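Local atomic coordinates of kinesin-like protein (Caenorhabditis elegans, PDB entry 5X3E), a protein that probably hydrolyses ATP to move along microtubules as a kinesin-6 motor, and is captured here in the apo state. Residues F83-V86 and N90-Q93; N107-Q112 and S207-D212; V148-I153 and C215-T220. All coordinates share one frame; numbering follows the deposited sequence.

The three contacts belong to one kinesin motor domain, a P-loop NTPase fold. Contact 1 lies just before the start of helix 93-109 and contact 2 at its end; the same helix also packs against contact 3, where helix 141-152 meets strand 213-225 of the large mixed sheet. Along the chain contact 1 closes before the others open, whereas the segments of contacts 2 and 3 alternate. Centres of contacts 2 and 3 are about 11 Å apart and the two touch, for instance through Leu109 and Ile153. Contact 1 touches neither, its centre about 27 Å from that of contact 2 and 26 Å from that of contact 3.

Contact 1: residues F83-V86 and N90-Q93; sequences FGRV and NDGQ
Arg85 brings NH2 of its guanidinium up to the carboxylate of Asp91, and this charged pair is the main meeting of the two segments. It belongs to the kinesin motor domain, a P-loop NTPase fold, at a border of its large mixed sheet: residues 83-86 lead from strand 79-82 into the short strand 86-87, and residues 90-93 lead on into helix 93-109. The salt bridge is long, with Arg85 NH2 lying 3.5 Å from Asp91 OD1 and 3.7 Å from Asp91 OD2, so that one nitrogen faces both oxygens without a paired, two-pronged grip. OD1 sits at the edge of the guanidinium, near its plane, while the carboxylate itself is turned nearly crosswise, the two planes being 79° apart. Arg85 leaves the backbone with CG anti to N (chi1 168°) and then bends at chi2 (71°), which folds the chain back beside its own segment and brings NE within 3.4 Å of Val86 O in a weak hydrogen bond. The guanidinium has further charged company in a weak, long ion pair between NH2 and Glu57. Glu57 also comes close to Asp91, so Arg85 probably offsets some of the negative charge gathered there. The backbone around Arg85 is bonded to strand 37-42, while Gly92 takes the N-cap position of helix 93-109; the salt bridge thus links the approach to a strand with the approach to a helix. Asp91 does not depend on arginine alone, because its OD2, 4.2 Å from Val86 O, accepts a hydrogen bond from the backbone N of Ser88.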
loop_
_atom_site.group_PDB
_atom_site.type_symbol
_atom_site.label_atom_id
_atom_site.label_comp_id
_atom_site.label_asym_id
_atom_site.label_seq_id
_atom_site.Cartn_x
_atom_site.Cartn_y
_atom_site.Cartn_z
ATOM N N PHE A 83 -10.657 17.288 6.441
ATOM C CA PHE A 83 -10.350 15.910 6.094
ATOM C C PHE A 83 -11.432 14.999 6.656
ATOM O O PHE A 83 -12.233 15.398 7.507
ATOM C CB PHE A 83 -8.980 15.492 6.643
ATOM C CG PHE A 83 -7.843 16.314 6.125
ATOM C CD1 PHE A 83 -7.230 15.993 4.926
ATOM C CD2 PHE A 83 -7.384 17.409 6.837
ATOM C CE1 PHE A 83 -6.179 16.747 4.448
ATOM C CE2 PHE A 83 -6.336 18.167 6.364
ATOM C CZ PHE A 83 -5.734 17.836 5.166
ATOM N N GLY A 84 -11.450 13.756 6.178
ATOM C CA GLY A 84 -12.383 12.785 6.716
ATOM C C GLY A 84 -12.159 12.486 8.183
ATOM O O GLY A 84 -13.095 12.073 8.874
ATOM N N ARG A 85 -10.940 12.700 8.673
ATOM C CA ARG A 85 -10.573 12.475 10.064
ATOM C C ARG A 85 -9.193 13.077 10.288
ATOM O O ARG A 85 -8.327 12.983 9.414
ATOM C CB ARG A 85 -10.570 10.975 10.403
ATOM C CG ARG A 85 -9.932 10.643 11.748
ATOM C CD ARG A 85 -10.805 11.093 12.919
ATOM N NE ARG A 85 -10.128 10.916 14.201
ATOM C CZ ARG A 85 -10.132 9.799 14.925
ATOM N NH1 ARG A 85 -10.788 8.722 14.505
ATOM N NH2 ARG A 85 -9.472 9.763 16.076
ATOM N N VAL A 86 -9.000 13.711 11.443
ATOM C CA VAL A 86 -7.708 14.275 11.820
ATOM C C VAL A 86 -7.232 13.566 13.079
ATOM O O VAL A 86 -7.939 13.553 14.093
ATOM C CB VAL A 86 -7.773 15.795 12.043
ATOM C CG1 VAL A 86 -6.417 16.314 12.512
ATOM C CG2 VAL A 86 -8.198 16.510 10.768
ATOM N N ASN A 90 -2.081 12.370 20.341
ATOM C CA ASN A 90 -2.561 11.396 21.308
ATOM C C ASN A 90 -3.063 10.119 20.647
ATOM O O ASN A 90 -3.043 9.053 21.274
ATOM C CB ASN A 90 -3.654 12.026 22.165
ATOM C CG ASN A 90 -3.198 13.306 22.833
ATOM O OD1 ASN A 90 -3.684 14.393 22.518
ATOM N ND2 ASN A 90 -2.255 13.184 23.762
ATOM N N ASP A 91 -3.515 10.200 19.398
ATOM C CA ASP A 91 -4.021 9.027 18.693
ATOM C C ASP A 91 -2.863 8.083 18.382
ATOM O O ASP A 91 -1.967 8.423 17.602
ATOM C CB ASP A 91 -4.744 9.451 17.419
ATOM C CG ASP A 91 -6.067 10.149 17.698
ATOM O OD1 ASP A 91 -6.901 9.590 18.439
ATOM O OD2 ASP A 91 -6.271 11.265 17.177
ATOM N N GLY A 92 -2.885 6.886 18.976
ATOM C CA GLY A 92 -1.811 5.927 18.807
ATOM C C GLY A 92 -1.970 5.058 17.561
ATOM O O GLY A 92 -2.885 5.227 16.756
ATOM N N GLN A 93 -1.042 4.109 17.418
ATOM C CA GLN A 93 -1.006 3.264 16.225
ATOM C C GLN A 93 -2.293 2.465 16.076
ATOM O O GLN A 93 -2.863 2.377 14.981
ATOM C CB GLN A 93 0.189 2.315 16.294
ATOM C CG GLN A 93 1.539 2.988 16.381
ATOM C CD GLN A 93 1.973 3.608 15.077
ATOM O OE1 GLN A 93 1.357 4.551 14.582
ATOM N NE2 GLN A 93 3.043 3.074 14.506
#

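Contact 2: residues N107-Q112 and S207-D212; sequences NLLKGQ and SGYNDD. With SO4 (sulfate ion), chain J; SO4 (sulfate ion), chain T.
Leu109, the last residue of helix 93-109, lays its side chain along the loop that precedes strand 213-225. Its CB rests 3.9 Å from Gly208 O, and CG comes 4.0 Å from Tyr209 N, so the base of the side chain packs on backbone. At the tip, CD1 lies 3.6 Å from Tyr209 CD2, meeting the ring at its edge and in its plane; the two side chains cross at about a right angle. With CG anti to the backbone N (chi1 -179°), the Tyr209 ring presents its CD2 edge to Leu109, and its hydroxyl is anchored to Met213 O at the start of the strand. A water makes the polar link: it donates to Leu109 O at 2.7 Å and accepts from Asn210 N at 2.8 Å. Asn210 also forms an Asx turn, its OD1 accepting from Asp212 N, while its ND2 donates to a sulfate oxygen, O4, at 3.0 Å. A second sulfate is held by the backbone N and OG of Ser207; both ions probably come from the crystallisation liquor. The helix end itself is a Schellman motif, with Gln112 N bonded to Asn107 O and Gly111 N to Leu108 O, both at 3.0 Å, and Gly111 as the C-prime residue at positive phi. This is a Schellman C-terminus whose last helical residue, Leu109, packs on the loop before strand 213-225 of the motor domain.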
loop_
_atom_site.group_PDB
_atom_site.type_symbol
_atom_site.label_atom_id
_atom_site.label_comp_id
_atom_site.label_asym_id
_atom_site.label_seq_id
_atom_site.Cartn_x
_atom_site.Cartn_y
_atom_site.Cartn_z
ATOM N N ASN A 107 -12.668 -4.996 2.694
ATOM C CA ASN A 107 -12.744 -5.002 1.236
ATOM C C ASN A 107 -12.011 -6.204 0.654
ATOM O O ASN A 107 -12.553 -6.930 -0.190
ATOM C CB ASN A 107 -12.167 -3.703 0.674
ATOM C CG ASN A 107 -13.233 -2.681 0.360
ATOM O OD1 ASN A 107 -14.354 -3.029 -0.010
ATOM N ND2 ASN A 107 -12.891 -1.408 0.504
ATOM N N LEU A 108 -10.776 -6.439 1.113
ATOM C CA LEU A 108 -9.978 -7.551 0.602
ATOM C C LEU A 108 -10.708 -8.881 0.753
ATOM O O LEU A 108 -10.696 -9.710 -0.164
ATOM C CB LEU A 108 -8.633 -7.600 1.327
ATOM C CG LEU A 108 -7.616 -8.640 0.853
ATOM C CD1 LEU A 108 -7.010 -8.207 -0.462
ATOM C CD2 LEU A 108 -6.530 -8.846 1.897
ATOM N N LEU A 109 -11.338 -9.109 1.910
ATOM C CA LEU A 109 -12.065 -10.355 2.125
ATOM C C LEU A 109 -13.271 -10.456 1.201
ATOM O O LEU A 109 -13.700 -11.568 0.862
ATOM C CB LEU A 109 -12.496 -10.482 3.588
ATOM C CG LEU A 109 -11.506 -11.045 4.624
ATOM C CD1 LEU A 109 -10.624 -12.124 4.021
ATOM C CD2 LEU A 109 -10.641 -9.972 5.219
ATOM N N LYS A 110 -13.832 -9.317 0.793
ATOM C CA LYS A 110 -14.949 -9.274 -0.140
ATOM C C LYS A 110 -14.509 -9.391 -1.595
ATOM O O LYS A 110 -15.345 -9.253 -2.493
ATOM C CB LYS A 110 -15.730 -7.969 0.039
ATOM C CG LYS A 110 -16.546 -7.861 1.306
ATOM C CD LYS A 110 -17.026 -6.424 1.494
ATOM C CE LYS A 110 -17.602 -5.843 0.203
ATOM N NZ LYS A 110 -18.318 -4.555 0.433
ATOM N N GLY A 111 -13.225 -9.637 -1.852
ATOM C CA GLY A 111 -12.758 -9.731 -3.219
ATOM C C GLY A 111 -12.623 -8.411 -3.938
ATOM O O GLY A 111 -12.628 -8.384 -5.174
ATOM N N GLN A 112 -12.498 -7.311 -3.204
ATOM C CA GLN A 112 -12.350 -5.983 -3.778
ATOM C C GLN A 112 -10.984 -5.413 -3.420
ATOM O O GLN A 112 -10.309 -5.890 -2.505
ATOM C CB GLN A 112 -13.459 -5.047 -3.292
ATOM C CG GLN A 112 -14.843 -5.445 -3.772
ATOM C CD GLN A 112 -15.921 -4.513 -3.261
ATOM O OE1 GLN A 112 -15.627 -3.477 -2.664
ATOM N NE2 GLN A 112 -17.179 -4.876 -3.492
ATOM N N SER A 207 -14.345 -10.634 10.386
ATOM C CA SER A 207 -15.165 -11.606 9.683
ATOM C C SER A 207 -15.465 -11.105 8.274
ATOM O O SER A 207 -15.354 -9.914 7.974
ATOM C CB SER A 207 -16.475 -11.857 10.427
ATOM O OG SER A 207 -17.278 -10.695 10.372
ATOM N N GLY A 208 -15.849 -12.034 7.406
ATOM C CA GLY A 208 -16.206 -11.674 6.053
ATOM C C GLY A 208 -15.552 -12.550 5.006
ATOM O O GLY A 208 -15.872 -12.447 3.819
ATOM N N TYR A 209 -14.631 -13.411 5.428
ATOM C CA TYR A 209 -14.011 -14.332 4.491
ATOM C C TYR A 209 -15.031 -15.345 3.987
ATOM O O TYR A 209 -15.878 -15.828 4.737
ATOM C CB TYR A 209 -12.828 -15.056 5.128
ATOM C CG TYR A 209 -12.164 -16.004 4.156
ATOM C CD1 TYR A 209 -12.486 -17.356 4.137
ATOM C CD2 TYR A 209 -11.231 -15.538 3.237
ATOM C CE1 TYR A 209 -11.890 -18.217 3.234
ATOM C CE2 TYR A 209 -10.633 -16.389 2.332
ATOM C CZ TYR A 209 -10.963 -17.725 2.331
ATOM O OH TYR A 209 -10.362 -18.570 1.428
ATOM N N ASN A 210 -14.924 -15.679 2.704
ATOM C CA ASN A 210 -15.867 -16.568 2.031
ATOM C C ASN A 210 -15.377 -18.000 2.210
ATOM O O ASN A 210 -14.484 -18.456 1.493
ATOM C CB ASN A 210 -15.972 -16.181 0.561
ATOM C CG ASN A 210 -16.980 -17.011 -0.196
ATOM O OD1 ASN A 210 -17.622 -17.905 0.360
ATOM N ND2 ASN A 210 -17.134 -16.709 -1.480
ATOM N N ASP A 211 -15.989 -18.730 3.147
ATOM C CA ASP A 211 -15.533 -20.084 3.457
ATOM C C ASP A 211 -15.725 -21.066 2.309
ATOM O O ASP A 211 -15.155 -22.161 2.357
ATOM C CB ASP A 211 -16.260 -20.619 4.696
ATOM C CG ASP A 211 -15.779 -19.981 5.986
ATOM O OD1 ASP A 211 -14.668 -19.423 5.999
ATOM O OD2 ASP A 211 -16.519 -20.031 6.992
ATOM N N ASP A 212 -16.467 -20.695 1.266
ATOM C CA ASP A 212 -16.528 -21.515 0.061
ATOM C C ASP A 212 -15.313 -21.322 -0.828
ATOM O O ASP A 212 -15.216 -21.966 -1.876
ATOM C CB ASP A 212 -17.812 -21.220 -0.722
ATOM C CG ASP A 212 -19.023 -21.908 -0.124
ATOM O OD1 ASP A 212 -18.892 -23.080 0.294
ATOM O OD2 ASP A 212 -20.098 -21.281 -0.059
HETATM S S SO4 J . -15.436 -13.672 -3.220
HETATM O O1 SO4 J . -14.795 -13.122 -2.029
HETATM O O2 SO4 J . -16.863 -13.368 -3.185
HETATM O O3 SO4 J . -14.845 -13.094 -4.426
HETATM O O4 SO4 J . -15.257 -15.119 -3.244
HETATM S S SO4 T . -15.773 -7.435 12.420
HETATM O O1 SO4 T . -14.935 -7.795 13.561
HETATM O O2 SO4 T . -17.178 -7.501 12.817
HETATM O O3 SO4 T . -15.448 -6.080 11.978
HETATM O O4 SO4 T . -15.539 -8.373 11.327
HETATM O O HOH W 1 -13.248 -14.179 1.109
#

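Contact 3: residues V148-I153 and C215-T220; sequences VIFNSI and CSVFVT. With SO4 (sulfate ion), chain C.
The end of helix 141-152 lies over strand 213-225, with CA atoms 8.6 Å apart between Phe150 and Val217 and 7.9 Å between Ile153 and Cys215, so side chains bridge the gap. Phe150 and Val217 approach from opposite directions: the far end of the ring bears on the valine, CZ standing 3.8 Å from Val217 CB, with CE1 close to the CG2 branch. The ring meets the valine obliquely. Ile153, the first residue to leave helical geometry, reaches in beside it. Its CG1 takes the crowded position between backbone N and carbonyl carbon (chi1 66°), directing CD1 between two strand residues, 3.8 Å from Val217 CG2 and 3.9 Å from Cys215 SG. Val217 CG2 touches both Ile153 CD1 and Phe150 CZ, which reach it from directions about a right angle apart, in a contact that is apolar throughout. On the helix, Ser152 OG turns back to donate to Val148 O at 2.7 Å and also accepts from Leu206 N. At the far end of the strand segment, Thr220 OG1 donates to O2 of a sulfate, probably from the crystallisation liquor, at 2.9 Å; Val256 N and Lys302 NZ bind the same ion. The strand is flanked in the mixed sheet by antiparallel strands 262-264 and 296-307, and the helix side chains reach both: Phe150 touches Val264 and Ile149 touches Ile301. Helix 93-109 packs alongside, with Leu108 against Ile149 and Leu109 against Ile153, so two helices share this part of the sheet's face.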
loop_
_atom_site.group_PDB
_atom_site.type_symbol
_atom_site.label_atom_id
_atom_site.label_comp_id
_atom_site.label_asym_id
_atom_site.label_seq_id
_atom_site.Cartn_x
_atom_site.Cartn_y
_atom_site.Cartn_z
ATOM N N VAL A 148 -3.786 -8.974 10.776
ATOM C CA VAL A 148 -5.237 -9.103 10.741
ATOM C C VAL A 148 -5.685 -9.925 9.538
ATOM O O VAL A 148 -6.626 -10.725 9.639
ATOM C CB VAL A 148 -5.880 -7.708 10.766
ATOM C CG1 VAL A 148 -7.357 -7.799 10.481
ATOM C CG2 VAL A 148 -5.634 -7.060 12.120
ATOM N N ILE A 149 -5.046 -9.726 8.378
ATOM C CA ILE A 149 -5.365 -10.536 7.202
ATOM C C ILE A 149 -5.209 -12.017 7.524
ATOM O O ILE A 149 -6.139 -12.812 7.342
ATOM C CB ILE A 149 -4.495 -10.128 5.996
ATOM C CG1 ILE A 149 -4.961 -8.790 5.417
ATOM C CG2 ILE A 149 -4.523 -11.201 4.905
ATOM C CD1 ILE A 149 -3.963 -8.177 4.460
ATOM N N PHE A 150 -4.033 -12.408 8.018
ATOM C CA PHE A 150 -3.802 -13.820 8.309
ATOM C C PHE A 150 -4.678 -14.319 9.446
ATOM O O PHE A 150 -5.008 -15.509 9.489
ATOM C CB PHE A 150 -2.327 -14.053 8.620
ATOM C CG PHE A 150 -1.471 -14.142 7.400
ATOM C CD1 PHE A 150 -1.328 -15.346 6.731
ATOM C CD2 PHE A 150 -0.832 -13.024 6.903
ATOM C CE1 PHE A 150 -0.550 -15.434 5.601
ATOM C CE2 PHE A 150 -0.051 -13.104 5.770
ATOM C CZ PHE A 150 0.091 -14.312 5.118
ATOM N N ASN A 151 -5.063 -13.437 10.373
ATOM C CA ASN A 151 -6.022 -13.821 11.405
ATOM C C ASN A 151 -7.411 -14.066 10.828
ATOM O O ASN A 151 -8.145 -14.925 11.328
ATOM C CB ASN A 151 -6.099 -12.745 12.488
ATOM C CG ASN A 151 -4.805 -12.598 13.250
ATOM O OD1 ASN A 151 -3.943 -13.475 13.202
ATOM N ND2 ASN A 151 -4.662 -11.486 13.967
ATOM N N SER A 152 -7.787 -13.333 9.780
ATOM C CA SER A 152 -9.170 -13.288 9.327
ATOM C C SER A 152 -9.489 -14.228 8.168
ATOM O O SER A 152 -10.674 -14.475 7.912
ATOM C CB SER A 152 -9.538 -11.860 8.919
ATOM O OG SER A 152 -9.296 -10.958 9.981
ATOM N N ILE A 153 -8.486 -14.763 7.464
ATOM C CA ILE A 153 -8.756 -15.667 6.350
ATOM C C ILE A 153 -8.846 -17.091 6.875
ATOM O O ILE A 153 -8.274 -17.436 7.915
ATOM C CB ILE A 153 -7.691 -15.554 5.237
ATOM C CG1 ILE A 153 -6.330 -16.044 5.731
ATOM C CG2 ILE A 153 -7.613 -14.135 4.698
ATOM C CD1 ILE A 153 -5.210 -15.780 4.753
ATOM N N CYS A 215 -7.705 -20.176 -0.292
ATOM C CA CYS A 215 -6.895 -18.993 -0.545
ATOM C C CYS A 215 -5.419 -19.235 -0.258
ATOM O O CYS A 215 -5.026 -20.202 0.400
ATOM C CB CYS A 215 -7.382 -17.806 0.288
ATOM S SG CYS A 215 -6.983 -17.966 2.049
ATOM N N SER A 216 -4.611 -18.296 -0.751
ATOM C CA SER A 216 -3.187 -18.199 -0.472
ATOM C C SER A 216 -2.793 -16.735 -0.605
ATOM O O SER A 216 -3.425 -15.976 -1.347
ATOM C CB SER A 216 -2.350 -19.065 -1.425
ATOM O OG SER A 216 -0.975 -18.972 -1.097
ATOM N N VAL A 217 -1.747 -16.335 0.111
ATOM C CA VAL A 217 -1.323 -14.941 0.143
ATOM C C VAL A 217 -0.006 -14.809 -0.613
ATOM O O VAL A 217 0.953 -15.553 -0.362
ATOM C CB VAL A 217 -1.191 -14.418 1.585
ATOM C CG1 VAL A 217 -0.732 -12.964 1.581
ATOM C CG2 VAL A 217 -2.521 -14.542 2.313
ATOM N N PHE A 218 0.033 -13.865 -1.541
ATOM C CA PHE A 218 1.238 -13.512 -2.272
ATOM C C PHE A 218 1.515 -12.039 -2.031
ATOM O O PHE A 218 0.584 -11.237 -1.923
ATOM C CB PHE A 218 1.082 -13.790 -3.774
ATOM C CG PHE A 218 1.024 -15.254 -4.125
ATOM C CD1 PHE A 218 2.148 -15.908 -4.611
ATOM C CD2 PHE A 218 -0.154 -15.974 -3.977
ATOM C CE1 PHE A 218 2.101 -17.255 -4.941
ATOM C CE2 PHE A 218 -0.206 -17.323 -4.303
ATOM C CZ PHE A 218 0.921 -17.965 -4.784
ATOM N N VAL A 219 2.784 -11.679 -1.922
ATOM C CA VAL A 219 3.165 -10.280 -1.791
ATOM C C VAL A 219 4.122 -9.929 -2.916
ATOM O O VAL A 219 4.958 -10.748 -3.319
ATOM C CB VAL A 219 3.791 -9.960 -0.413
ATOM C CG1 VAL A 219 2.801 -10.257 0.706
ATOM C CG2 VAL A 219 5.082 -10.730 -0.209
ATOM N N THR A 220 3.973 -8.720 -3.443
ATOM C CA THR A 220 4.985 -8.106 -4.284
ATOM C C THR A 220 5.448 -6.832 -3.595
ATOM O O THR A 220 4.649 -6.134 -2.960
ATOM C CB THR A 220 4.462 -7.786 -5.699
ATOM O OG1 THR A 220 3.328 -6.914 -5.620
ATOM C CG2 THR A 220 4.049 -9.056 -6.406
HETATM S S SO4 C . 2.616 -6.419 -9.260
HETATM O O1 SO4 C . 1.424 -7.227 -9.519
HETATM O O2 SO4 C . 2.425 -5.628 -8.047
HETATM O O3 SO4 C . 2.844 -5.514 -10.378
HETATM O O4 SO4 C . 3.778 -7.283 -9.107
#